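Local coordinates for protein inositol 2-dehydrogenase (PDB 4HKT) that oxidises myo-inositol to scyllo-inosose with NAD+ as the hydride acceptor, the first step of myo-inositol breakdown, at residues R124-P127 / H128-A131. Residues are numbered along the deposited sequence; the frame is centred on the assembly and turned at random.
Sequences RFDP and HFMA. With EDO (1,2-ethanediol), chain S.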
ATOM      1  N   ARG B 124     -18.915 -14.581   5.681  1.00 20.51           N
ATOM      2  CA  ARG B 124     -19.878 -13.533   5.882  1.00 22.57           C
ATOM      3  C   ARG B 124     -19.695 -12.769   7.232  1.00 24.14           C
ATOM      4  O   ARG B 124     -20.294 -11.714   7.400  1.00 23.67           O
ATOM      5  CB  ARG B 124     -21.278 -14.098   5.852  1.00 22.27           C
ATOM      6  CG  ARG B 124     -21.793 -14.574   4.523  1.00 23.16           C
ATOM      7  CD  ARG B 124     -23.245 -14.887   4.694  1.00 24.17           C
ATOM      8  NE  ARG B 124     -23.810 -15.363   3.461  1.00 26.67           N
ATOM      9  CZ  ARG B 124     -25.020 -15.059   3.039  1.00 25.68           C
ATOM     10  NH1 ARG B 124     -25.834 -14.273   3.771  1.00 27.61           N
ATOM     11  NH2 ARG B 124     -25.433 -15.555   1.881  1.00 24.55           N
ATOM     12  N   PHE B 125     -18.923 -13.337   8.174  1.00 23.04           N
ATOM     13  CA  PHE B 125     -18.702 -12.754   9.514  1.00 25.27           C
ATOM     14  C   PHE B 125     -17.302 -12.157   9.693  1.00 24.53           C
ATOM     15  O   PHE B 125     -16.955 -11.657  10.775  1.00 24.84           O
ATOM     16  CB  PHE B 125     -18.986 -13.820  10.596  1.00 24.60           C
ATOM     17  CG  PHE B 125     -20.401 -14.264  10.622  1.00 25.76           C
ATOM     18  CD1 PHE B 125     -21.371 -13.443  11.136  1.00 26.12           C
ATOM     19  CD2 PHE B 125     -20.780 -15.488  10.083  1.00 25.57           C
ATOM     20  CE1 PHE B 125     -22.705 -13.831  11.147  1.00 28.96           C
ATOM     21  CE2 PHE B 125     -22.097 -15.885  10.105  1.00 26.23           C
ATOM     22  CZ  PHE B 125     -23.072 -15.052  10.625  1.00 27.59           C
ATOM     23  N   ASP B 126     -16.482 -12.226   8.640  1.00 23.75           N
ATOM     24  CA  ASP B 126     -15.162 -11.599   8.643  1.00 22.16           C
ATOM     25  C   ASP B 126     -15.316 -10.077   8.770  1.00 22.60           C
ATOM     26  O   ASP B 126     -16.135  -9.480   8.043  1.00 20.88           O
ATOM     27  CB  ASP B 126     -14.417 -11.916   7.339  1.00 22.52           C
ATOM     28  CG  ASP B 126     -13.063 -11.292   7.301  1.00 21.65           C
ATOM     29  OD1 ASP B 126     -12.238 -11.609   8.224  1.00 20.95           O
ATOM     30  OD2 ASP B 126     -12.850 -10.414   6.421  1.00 21.29           O
ATOM     31  N   PRO B 127     -14.533  -9.434   9.668  1.00 23.16           N
ATOM     32  CA  PRO B 127     -14.746  -7.981   9.833  1.00 23.69           C
ATOM     33  C   PRO B 127     -14.490  -7.178   8.559  1.00 21.42           C
ATOM     34  O   PRO B 127     -15.197  -6.213   8.302  1.00 20.80           O
ATOM     35  CB  PRO B 127     -13.750  -7.578  10.925  1.00 25.05           C
ATOM     36  CG  PRO B 127     -13.313  -8.836  11.565  1.00 26.89           C
ATOM     37  CD  PRO B 127     -13.457  -9.932  10.534  1.00 24.85           C
ATOM     38  N   HIS B 128     -13.542  -7.617   7.738  1.00 20.19           N
ATOM     39  CA  HIS B 128     -13.215  -6.912   6.492  1.00 20.87           C
ATOM     40  C   HIS B 128     -14.278  -7.096   5.439  1.00 20.37           C
ATOM     41  O   HIS B 128     -14.756  -6.126   4.832  1.00 20.78           O
ATOM     42  CB  HIS B 128     -11.830  -7.360   5.998  1.00 22.13           C
ATOM     43  CG  HIS B 128     -10.871  -7.532   7.123  1.00 24.17           C
ATOM     44  ND1 HIS B 128     -10.288  -6.458   7.754  1.00 24.71           N
ATOM     45  CD2 HIS B 128     -10.494  -8.628   7.820  1.00 26.05           C
ATOM     46  CE1 HIS B 128      -9.533  -6.889   8.747  1.00 26.53           C
ATOM     47  NE2 HIS B 128      -9.668  -8.201   8.831  1.00 25.51           N
ATOM     48  N   PHE B 129     -14.706  -8.340   5.235  1.00 20.48           N
ATOM     49  CA  PHE B 129     -15.778  -8.569   4.288  1.00 19.99           C
ATOM     50  C   PHE B 129     -17.108  -7.954   4.718  1.00 20.64           C
ATOM     51  O   PHE B 129     -17.870  -7.462   3.871  1.00 20.57           O
ATOM     52  CB  PHE B 129     -15.938 -10.050   3.986  1.00 19.76           C
ATOM     53  CG  PHE B 129     -14.711 -10.714   3.421  1.00 19.37           C
ATOM     54  CD1 PHE B 129     -13.753 -10.011   2.700  1.00 18.59           C
ATOM     55  CD2 PHE B 129     -14.526 -12.069   3.602  1.00 19.53           C
ATOM     56  CE1 PHE B 129     -12.638 -10.643   2.205  1.00 17.77           C
ATOM     57  CE2 PHE B 129     -13.432 -12.721   3.064  1.00 19.40           C
ATOM     58  CZ  PHE B 129     -12.492 -12.005   2.351  1.00 19.76           C
HETATM   59  N   MSE B 130     -17.376  -7.938   6.026  1.00 21.64           N
HETATM   60  CA  MSE B 130     -18.629  -7.334   6.551  1.00 22.89           C
HETATM   61  C   MSE B 130     -18.649  -5.862   6.269  1.00 19.71           C
HETATM   62  O   MSE B 130     -19.689  -5.297   5.893  1.00 21.33           O
HETATM   63  CB  MSE B 130     -18.790  -7.539   8.065  1.00 23.32           C
HETATM   64  CG  MSE B 130     -19.371  -8.884   8.410  1.00 28.43           C
HETATM   65 SE   MSE B 130     -19.543  -9.095  10.382  1.00 33.11          SE
HETATM   66  CE  MSE B 130     -20.920  -7.715  10.711  1.00 33.80           C
ATOM     67  N   ALA B 131     -17.506  -5.221   6.445  1.00 19.94           N
ATOM     68  CA  ALA B 131     -17.374  -3.791   6.188  1.00 19.51           C
ATOM     69  C   ALA B 131     -17.521  -3.463   4.687  1.00 19.81           C
ATOM     70  O   ALA B 131     -18.017  -2.395   4.317  1.00 19.41           O
ATOM     71  CB  ALA B 131     -16.046  -3.271   6.736  1.00 20.96           C
TER
HETATM   72  C1  EDO S 402     -28.127 -11.956   0.732  1.00 41.56           C
HETATM   73  O1  EDO S 402     -27.291 -11.539   1.819  1.00 40.51           O
HETATM   74  C2  EDO S 402     -27.772 -13.384   0.286  1.00 39.97           C
HETATM   75  O2  EDO S 402     -27.712 -14.289   1.412  1.00 38.18           O
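D126 caps helix 127-137, its OD2 accepting from F129 N at 3.0 Å in a fairly straight bond (160°). The N-H comes to the anti side of the carboxylate and is tilted from its plane. H128 N adds a weak, bent bond to the same oxygen. The CG of D126 stands anti to its own backbone N (chi1 180°), which swings the carboxylate back over these amides.

The buried side is tightly packed. OD2 lies over one face of the F129 ring, offset toward the rim, and D126 CB meets F129 CD2 at 3.7 Å. The H128 ring presents its edge to the carboxylate, with CD2 3.3 Å from D126 OD2; the two planes are turned 45° apart. OD1 forms a salt bridge with R279, which probably helps keep D126 charged and fixes its rotation. H128 ND1 bonds to S258 N of the second subunit. With an alanine in place of D126, the F129 and H128 amides would probably lose their side-chain acceptor, and R279 its carboxylate partner.

M130 N bonds to D126 O (2.8 Å) and A131 N to P127 O (3.1 Å), the first i to i+4 bonds of the helix.

The other side is looser in its exposure. M130, modelled as selenomethionine, faces solvent, yet its CG sits close on R124 O (3.1 Å). Its SE lies 3.7 Å from F125 O. R124 extends away from the helix and forms a salt bridge with D178. Its NH2 bonds to O2 of an ethanediol, probably from the crystallisation liquor, at 2.6 Å. NH1 adds a weak bond; O2 lies at the guanidinium edge, in plane.

This is an aspartate helix N-cap with proline at the first helical position, where the chain passes from the Rossmann sheet into helix 127-137 of this Gfo/Idh/MocA enzyme.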